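Local coordinates for lumazine protein (PDB 3A35), which binds a lumazine or flavin chromophore and acts as an antenna that shifts the bioluminescence of bacterial luciferase to shorter wavelength, at residues A[43-48]-A[80-85]; A[4-9]-A[141-146]; A[24-29]-A[59-64]. All blocks are in the same frame, centred on the assembly; numbering follows the deposited sequence.

Contacts 1 and 3 belong to the same six-stranded antiparallel barrel, their centres about 10 Å apart, and both reach the bound riboflavin: its O2' donates to Ser48 O, while Asp62 O and Asp64 N bond N3 and O2 of the ring. Their apolar faces meet inside the barrel, where Val44 CG2 lies 3.8 Å from Phe61 CZ and Leu83 CD2 lies 3.7 Å from Phe28 CE1. Contact 2 joins this barrel to the C-terminal repeat, with its centre about 8 Å from that of contact 1 and about 18 Å from that of contact 3. Asn82 ND2 in contact 1 probably donates to Asn141 O in contact 2 (2.8 Å), linking strand 80-84 with the neighbouring repeat.

Contact 1 (A[43-48]-A[80-85]); sequences LVNGCS and KVNLEV. With RBF (riboflavin), chain C.
The side-chain amide of Asn45 lies across Val81 at about a right angle, with the isopropyl group on one side of the amide plane and ND2 3.8 Å from Val81 CG1. From that same side the backbone N-H of Asn82 reaches Asn45 OD1 (2.9 Å). The bond is nearly straight at the hydrogen (168°), but the donor stands 43° out of the carbonyl plane. Asn45 ND2 donates to a water that in turn donates to Lys80 O, and OD1 receives a further, weak bond from Asn168; together these partners fix the amide's rotation. Another flat group, the carboxylate of Glu84, extends alongside Leu43, pointing the same way, and OE1 comes 3.8 Å from Leu43 CD1. With CG anti to the backbone N (chi1 -176°), the extended Glu84 chain carries its carboxylate to the N-terminal residues, where OE2 accepts from Lys3 N and OE1 weakly from Gly4 N.

Leu43 and Glu84 belong to the antiparallel pairing of strands 41-44 and 80-84 in the closed barrel of the N-terminal repeat, and Asn45 follows at its end. Leu43 and Glu84 form a hydrogen-bonded pair, with Leu43 N 2.9 Å from Glu84 O and Glu84 N 3.0 Å from Leu43 O. Val44 and Leu83 form the next, non-hydrogen-bonded pair. Beyond it, Asn45 N donates to Asn82 O (2.8 Å), so Asn45 grips Asn82 through both backbone and side chain. Asn45 and Gly46 are the central residues of a type I' turn from Val44 to Cys47, which leads into strand 47-55. On the face carrying Val44 and Leu83, Val44 CG1 packs on Val81 CG2 at 3.8 Å. Cys47 and Ser48 both line the pocket, where riboflavin O2' donates to Ser48 O (2.8 Å).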
# COMPACT_ATOMS: atom_id res chain seq x y z
N LEU A 43 -4.84 4.10 5.97
CA LEU A 43 -4.32 3.41 4.75
C LEU A 43 -3.93 1.97 5.00
O LEU A 43 -3.16 1.65 5.89
CB LEU A 43 -3.09 4.13 4.19
CG LEU A 43 -3.34 5.60 3.87
CD1 LEU A 43 -2.07 6.10 3.12
CD2 LEU A 43 -4.56 5.85 2.98
N VAL A 44 -4.49 1.12 4.13
CA VAL A 44 -4.11 -0.30 4.14
C VAL A 44 -3.56 -0.59 2.74
O VAL A 44 -4.24 -0.37 1.71
CB VAL A 44 -5.37 -1.17 4.36
CG1 VAL A 44 -4.88 -2.69 4.32
CG2 VAL A 44 -5.98 -0.86 5.68
N ASN A 45 -2.26 -0.94 2.69
CA ASN A 45 -1.63 -0.96 1.39
C ASN A 45 -1.85 0.26 0.56
O ASN A 45 -1.97 0.28 -0.70
CB ASN A 45 -1.98 -2.16 0.52
CG ASN A 45 -1.33 -3.46 0.98
OD1 ASN A 45 -0.30 -3.47 1.63
ND2 ASN A 45 -1.90 -4.59 0.53
N GLY A 46 -1.78 1.44 1.24
CA GLY A 46 -1.90 2.74 0.55
C GLY A 46 -3.30 3.10 0.19
O GLY A 46 -3.53 4.25 -0.32
N CYS A 47 -4.32 2.27 0.50
CA CYS A 47 -5.70 2.60 0.12
C CYS A 47 -6.47 3.07 1.37
O CYS A 47 -6.49 2.40 2.37
CB CYS A 47 -6.33 1.31 -0.34
SG CYS A 47 -8.04 1.50 -0.99
N SER A 48 -7.19 4.20 1.21
CA SER A 48 -8.04 4.63 2.29
C SER A 48 -9.21 3.61 2.45
O SER A 48 -10.00 3.43 1.53
CB SER A 48 -8.63 6.01 2.04
OG SER A 48 -7.63 7.03 2.23
N LYS A 80 0.58 -10.09 4.13
CA LYS A 80 1.00 -8.96 4.98
C LYS A 80 0.61 -7.71 4.20
O LYS A 80 0.92 -7.51 3.03
CB LYS A 80 2.49 -8.98 5.15
CG LYS A 80 3.08 -7.85 5.82
CD LYS A 80 4.45 -8.39 6.26
CE LYS A 80 5.49 -7.50 5.79
NZ LYS A 80 5.89 -8.18 4.47
N VAL A 81 -0.06 -6.79 4.94
CA VAL A 81 -0.52 -5.50 4.38
C VAL A 81 0.17 -4.35 5.13
O VAL A 81 0.41 -4.43 6.32
CB VAL A 81 -2.03 -5.33 4.43
CG1 VAL A 81 -2.69 -6.56 3.64
CG2 VAL A 81 -2.51 -5.28 5.85
N ASN A 82 0.46 -3.26 4.44
CA ASN A 82 1.04 -2.07 5.11
C ASN A 82 -0.05 -1.31 5.78
O ASN A 82 -1.11 -1.09 5.19
CB ASN A 82 1.70 -1.23 4.03
CG ASN A 82 2.91 -1.93 3.41
OD1 ASN A 82 3.52 -2.80 4.09
ND2 ASN A 82 3.28 -1.53 2.22
N LEU A 83 0.23 -0.76 6.96
CA LEU A 83 -0.74 0.07 7.73
C LEU A 83 -0.20 1.47 8.00
O LEU A 83 0.98 1.59 8.42
CB LEU A 83 -1.02 -0.60 9.10
CG LEU A 83 -1.54 -2.05 8.99
CD1 LEU A 83 -1.63 -2.69 10.38
CD2 LEU A 83 -2.91 -2.10 8.21
N GLU A 84 -1.04 2.49 7.85
CA GLU A 84 -0.63 3.86 8.25
C GLU A 84 -1.89 4.59 8.75
O GLU A 84 -2.91 4.71 8.05
CB GLU A 84 -0.06 4.64 7.14
CG GLU A 84 0.45 6.04 7.59
CD GLU A 84 0.96 6.89 6.50
OE1 GLU A 84 1.05 6.57 5.31
OE2 GLU A 84 1.16 8.12 6.88
N VAL A 85 -1.81 5.03 10.01
CA VAL A 85 -2.89 5.87 10.62
C VAL A 85 -2.53 7.32 10.37
O VAL A 85 -1.38 7.68 10.28
CB VAL A 85 -2.96 5.53 12.09
CG1 VAL A 85 -4.04 6.44 12.82
CG2 VAL A 85 -3.31 4.08 12.26
N1 RBF C . -13.20 2.09 -0.31
C2 RBF C . -13.60 0.89 0.13
O2 RBF C . -13.68 -0.11 -0.66
N3 RBF C . -13.88 0.62 1.47
C4 RBF C . -13.76 1.63 2.45
O4 RBF C . -14.02 1.34 3.62
C4A RBF C . -13.41 2.90 1.94
N5 RBF C . -13.39 3.99 2.89
C5A RBF C . -13.03 5.24 2.39
C6 RBF C . -13.13 6.31 3.28
C7 RBF C . -12.79 7.58 2.74
C7M RBF C . -12.96 8.77 3.73
C8 RBF C . -12.37 7.78 1.46
C8M RBF C . -11.99 9.13 1.02
C9 RBF C . -12.26 6.66 0.56
C9A RBF C . -12.68 5.41 1.01
N10 RBF C . -12.69 4.29 0.12
C10 RBF C . -13.13 3.08 0.61
C1' RBF C . -12.44 4.41 -1.26
C2' RBF C . -11.09 3.92 -1.74
O2' RBF C . -10.04 4.61 -0.98
C3' RBF C . -10.89 4.21 -3.13
O3' RBF C . -12.05 3.50 -3.82
C4' RBF C . -9.66 3.52 -3.74
O4' RBF C . -8.47 4.19 -3.27
C5' RBF C . -9.65 3.58 -5.27
O5' RBF C . -8.57 2.84 -5.85
O HOH W 1 -0.64 -7.25 0.68
O HOH W 2 -0.63 1.69 3.89

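Contact 2 (A[4-9]-A[141-146]); sequences GIVQGA and NGVSHS
Part of the interface between the two lumazine-binding repeats is formed here, where Gly4 and Val6, just ahead of strand 8-17, meet the tight connection between strands 137-140 and 143-146. Asn141 and Gly142 at that bend both have positive phi (48° and 89°), the same left-handed character as the Asn-Gly turn of the N-terminal repeat. Strand 143-146 is an outermost strand of its sheet, and its Ser144 N donates to Gly4 O over 2.9 Å. The bond is almost straight, 173° at the hydrogen, and the donor lies in the carbonyl plane on a lone pair of Gly4 O. Gly4 buries more surface here than any other residue, and its lack of a side chain lets Ser144 come close, with Gly4 CA 4.5 Å from Ser144 CA. Beside it, Gly4 CA comes 3.3 Å from Gly142 O in a CA-H...O contact. The CB of Ser144 packs 3.8 Å from Gly4 CA, while its hydroxyl is hydrogen-bonded to Gly96 O.

An apolar contact follows along the chain. Val6 and Val143 cross at about a right angle, and the CG2 methyls of Val6 and Val143 meet at 3.6 Å. In Val6 that methyl lies anti to the carbonyl carbon, beside the backbone N, and from there it also approaches Gly142 O (3.8 Å). Thr167 touches both valines, as does Asn82 of strand 80-84. Further on, Gln7 and Gly8 both face Leu83 in a classic beta bulge as the chain enters the barrel.

This junction draws its directionality from backbone atoms, and the valine methyls add apolar packing, which is not directional.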
# COMPACT_ATOMS: atom_id res chain seq x y z
N GLY A 4 2.66 8.46 3.75
CA GLY A 4 3.36 7.45 3.04
C GLY A 4 4.59 6.82 3.67
O GLY A 4 5.47 6.38 3.03
N ILE A 5 4.52 6.76 4.98
CA ILE A 5 5.44 6.09 5.83
C ILE A 5 4.67 5.07 6.63
O ILE A 5 3.79 5.40 7.46
CB ILE A 5 6.16 7.11 6.85
CG1 ILE A 5 6.97 8.07 5.98
CG2 ILE A 5 7.09 6.34 7.71
CD1 ILE A 5 7.54 9.23 6.81
N VAL A 6 4.98 3.86 6.24
CA VAL A 6 4.28 2.69 6.86
C VAL A 6 4.62 2.50 8.29
O VAL A 6 5.85 2.42 8.65
CB VAL A 6 4.53 1.40 5.99
CG1 VAL A 6 3.91 0.14 6.64
CG2 VAL A 6 3.98 1.62 4.58
N GLN A 7 3.66 2.40 9.14
CA GLN A 7 3.87 2.31 10.58
C GLN A 7 3.87 0.91 11.09
O GLN A 7 4.43 0.64 12.18
CB GLN A 7 2.72 3.01 11.29
CG GLN A 7 2.71 4.47 11.05
CD GLN A 7 1.37 5.12 11.37
OE1 GLN A 7 0.38 4.52 11.71
NE2 GLN A 7 1.38 6.49 11.25
N GLY A 8 3.37 -0.07 10.34
CA GLY A 8 3.48 -1.50 10.80
C GLY A 8 2.80 -2.36 9.73
O GLY A 8 2.27 -1.84 8.75
N ALA A 9 2.78 -3.62 10.01
CA ALA A 9 2.29 -4.60 9.04
C ALA A 9 1.12 -5.28 9.74
O ALA A 9 1.18 -5.64 10.92
CB ALA A 9 3.42 -5.63 8.83
N ASN A 141 1.88 0.48 -2.60
CA ASN A 141 1.37 -0.07 -1.36
C ASN A 141 1.46 0.82 -0.12
O ASN A 141 1.63 0.33 1.00
CB ASN A 141 1.97 -1.45 -1.05
CG ASN A 141 1.61 -2.58 -1.96
OD1 ASN A 141 2.32 -3.69 -1.76
ND2 ASN A 141 0.63 -2.49 -2.73
N GLY A 142 1.33 2.13 -0.40
CA GLY A 142 1.35 3.04 0.74
C GLY A 142 2.72 3.53 1.13
O GLY A 142 2.85 4.32 2.09
N VAL A 143 3.79 3.08 0.45
CA VAL A 143 5.15 3.65 0.70
C VAL A 143 5.38 4.70 -0.38
O VAL A 143 5.32 4.48 -1.57
CB VAL A 143 6.13 2.52 0.50
CG1 VAL A 143 7.60 3.08 0.65
CG2 VAL A 143 5.92 1.38 1.53
N SER A 144 5.53 5.92 0.16
CA SER A 144 5.85 7.07 -0.74
C SER A 144 7.41 7.26 -0.95
O SER A 144 8.15 7.25 0.06
CB SER A 144 5.21 8.34 -0.20
OG SER A 144 5.55 9.42 -1.14
N HIS A 145 7.87 7.32 -2.21
CA HIS A 145 9.32 7.46 -2.43
C HIS A 145 9.44 8.05 -3.82
O HIS A 145 8.57 7.87 -4.70
CB HIS A 145 10.00 6.10 -2.40
CG HIS A 145 11.49 6.15 -2.27
ND1 HIS A 145 12.32 6.36 -3.35
CD2 HIS A 145 12.27 6.07 -1.17
CE1 HIS A 145 13.58 6.35 -2.91
NE2 HIS A 145 13.57 6.17 -1.60
N SER A 146 10.56 8.78 -4.02
CA SER A 146 10.89 9.27 -5.37
C SER A 146 11.07 8.14 -6.38
O SER A 146 11.59 7.10 -6.01
CB SER A 146 12.23 10.05 -5.38
OG SER A 146 13.26 9.30 -4.69

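Contact 3 (A[24-29]-A[59-64]); sequences HGITFP and VYFDID. With RBF (riboflavin), chain C.
His24 and Phe61 form a hydrogen-bonded pair in the antiparallel ladder between strands 22-27 and 58-63 of the barrel; residues 24-27 and 59-63 run at 150° between their N-to-C directions. Four backbone bonds define the register: His24 and Phe61 exchange two at 2.9 Å between N and O each way, and Ile26 and Val59 exchange another two. Between these pairs, Gly25 faces Tyr60 in a non-hydrogen-bonded pair, and the ring atom Tyr60 CD1 comes 3.5 Å from Gly25 CA.

CH-pi contacts occur at both ends. Ile63 CD1 sits over one face of the His24 imidazole, offset toward the rim, 3.7 Å from the ring centroid. At the other end Val59 CG2 stands over the centre of the Phe28 ring, 3.6 Å from the centroid and 12° off the normal.

Apolar packing joins these ends on the face bearing Ile26, Val59 and Phe61, which meets Met42 and Val44 across the barrel. Ile26 CD1 touches Phe61 CD2 at 3.8 Å, and Phe28 CZ abuts the edge of the Phe61 ring, near its plane.

Asp62 OD1 makes a salt bridge with Arg23 NE. Where strand 58-63 runs out past the last paired residue, its peptide groups bind riboflavin: within these two segments the hydrogen bonds to the ring use the backbone, N3 donating to Asp62 O at 2.7 Å and Asp64 N donating to O2 at 2.8 Å.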
# COMPACT_ATOMS: atom_id res chain seq x y z
N HIS A 24 -12.37 -8.03 4.91
CA HIS A 24 -11.13 -8.55 5.33
C HIS A 24 -10.93 -8.25 6.83
O HIS A 24 -11.08 -7.06 7.27
CB HIS A 24 -9.97 -7.89 4.60
CG HIS A 24 -9.86 -8.29 3.18
ND1 HIS A 24 -8.68 -8.37 2.50
CD2 HIS A 24 -10.82 -8.72 2.30
CE1 HIS A 24 -8.88 -8.76 1.25
NE2 HIS A 24 -10.20 -8.96 1.08
N GLY A 25 -10.58 -9.30 7.63
CA GLY A 25 -10.22 -9.13 9.00
C GLY A 25 -8.70 -9.20 9.09
O GLY A 25 -8.16 -10.26 8.65
N ILE A 26 -8.08 -8.21 9.64
CA ILE A 26 -6.61 -8.07 9.59
C ILE A 26 -6.12 -8.02 11.02
O ILE A 26 -6.48 -7.14 11.80
CB ILE A 26 -6.23 -6.80 8.78
CG1 ILE A 26 -6.84 -6.86 7.36
CG2 ILE A 26 -4.72 -6.71 8.69
CD1 ILE A 26 -6.57 -5.59 6.52
N THR A 27 -5.19 -8.93 11.40
CA THR A 27 -4.52 -8.82 12.71
C THR A 27 -3.56 -7.68 12.72
O THR A 27 -2.65 -7.53 11.86
CB THR A 27 -3.70 -10.11 12.93
OG1 THR A 27 -4.61 -11.22 12.92
CG2 THR A 27 -2.97 -10.07 14.28
N PHE A 28 -3.74 -6.80 13.71
CA PHE A 28 -2.93 -5.61 13.84
C PHE A 28 -1.93 -5.73 14.96
O PHE A 28 -2.27 -6.32 15.95
CB PHE A 28 -3.77 -4.34 14.17
CG PHE A 28 -4.37 -3.60 12.99
CD1 PHE A 28 -4.72 -4.25 11.80
CD2 PHE A 28 -4.56 -2.23 13.09
CE1 PHE A 28 -5.22 -3.50 10.73
CE2 PHE A 28 -5.15 -1.48 12.02
CZ PHE A 28 -5.48 -2.10 10.91
N PRO A 29 -0.77 -5.12 14.77
CA PRO A 29 0.17 -5.05 15.91
C PRO A 29 -0.40 -4.17 16.99
O PRO A 29 -1.18 -3.22 16.71
CB PRO A 29 1.47 -4.48 15.27
CG PRO A 29 1.12 -3.92 13.99
CD PRO A 29 -0.27 -4.45 13.54
N VAL A 59 -8.92 -6.30 13.00
CA VAL A 59 -9.59 -5.11 12.54
C VAL A 59 -10.17 -5.40 11.20
O VAL A 59 -9.51 -5.93 10.30
CB VAL A 59 -8.52 -3.99 12.44
CG1 VAL A 59 -9.19 -2.69 11.96
CG2 VAL A 59 -7.88 -3.69 13.82
N TYR A 60 -11.46 -5.11 11.03
CA TYR A 60 -12.18 -5.45 9.84
C TYR A 60 -12.51 -4.25 8.92
O TYR A 60 -12.83 -3.14 9.39
CB TYR A 60 -13.55 -6.08 10.24
CG TYR A 60 -13.40 -7.47 10.91
CD1 TYR A 60 -13.53 -8.62 10.13
CD2 TYR A 60 -13.18 -7.60 12.29
CE1 TYR A 60 -13.42 -9.93 10.74
CE2 TYR A 60 -13.11 -8.89 12.88
CZ TYR A 60 -13.26 -9.91 12.06
OH TYR A 60 -13.12 -11.24 12.59
N PHE A 61 -12.41 -4.53 7.62
CA PHE A 61 -12.70 -3.54 6.59
C PHE A 61 -13.55 -4.16 5.55
O PHE A 61 -13.35 -5.31 5.15
CB PHE A 61 -11.36 -3.06 5.88
CG PHE A 61 -10.35 -2.46 6.81
CD1 PHE A 61 -10.38 -1.06 7.04
CD2 PHE A 61 -9.42 -3.24 7.45
CE1 PHE A 61 -9.49 -0.47 7.90
CE2 PHE A 61 -8.47 -2.61 8.36
CZ PHE A 61 -8.52 -1.26 8.55
N ASP A 62 -14.50 -3.39 4.99
CA ASP A 62 -15.14 -3.80 3.74
C ASP A 62 -14.53 -3.17 2.50
O ASP A 62 -14.35 -1.87 2.53
CB ASP A 62 -16.64 -3.40 3.85
CG ASP A 62 -17.43 -4.27 4.73
OD1 ASP A 62 -17.16 -5.51 4.78
OD2 ASP A 62 -18.44 -3.86 5.39
N ILE A 63 -14.19 -3.96 1.53
CA ILE A 63 -13.62 -3.44 0.31
C ILE A 63 -14.78 -3.55 -0.69
O ILE A 63 -15.22 -4.63 -1.04
CB ILE A 63 -12.40 -4.28 -0.13
CG1 ILE A 63 -11.28 -4.16 1.01
CG2 ILE A 63 -11.76 -3.73 -1.41
CD1 ILE A 63 -11.17 -5.27 1.82
N ASP A 64 -15.21 -2.38 -1.17
CA ASP A 64 -16.40 -2.29 -2.09
C ASP A 64 -16.04 -1.26 -3.15
O ASP A 64 -15.74 -1.60 -4.26
CB ASP A 64 -17.66 -2.03 -1.30
CG ASP A 64 -17.56 -1.05 -0.17
OD1 ASP A 64 -16.85 -0.02 -0.14
OD2 ASP A 64 -18.34 -1.19 0.83
N1 RBF C . -13.20 2.09 -0.31
C2 RBF C . -13.60 0.89 0.13
O2 RBF C . -13.68 -0.11 -0.66
N3 RBF C . -13.88 0.62 1.47
C4 RBF C . -13.76 1.63 2.45
O4 RBF C . -14.02 1.34 3.62
C4A RBF C . -13.41 2.90 1.94
N5 RBF C . -13.39 3.99 2.89
C5A RBF C . -13.03 5.24 2.39
C6 RBF C . -13.13 6.31 3.28
C7 RBF C . -12.79 7.58 2.74
C7M RBF C . -12.96 8.77 3.73
C8 RBF C . -12.37 7.78 1.46
C8M RBF C . -11.99 9.13 1.02
C9 RBF C . -12.26 6.66 0.56
C9A RBF C . -12.68 5.41 1.01
N10 RBF C . -12.69 4.29 0.12
C10 RBF C . -13.13 3.08 0.61
C1' RBF C . -12.44 4.41 -1.26
C2' RBF C . -11.09 3.92 -1.74
O2' RBF C . -10.04 4.61 -0.98
C3' RBF C . -10.89 4.21 -3.13
O3' RBF C . -12.05 3.50 -3.82
C4' RBF C . -9.66 3.52 -3.74
O4' RBF C . -8.47 4.19 -3.27
C5' RBF C . -9.65 3.58 -5.27
O5' RBF C . -8.57 2.84 -5.85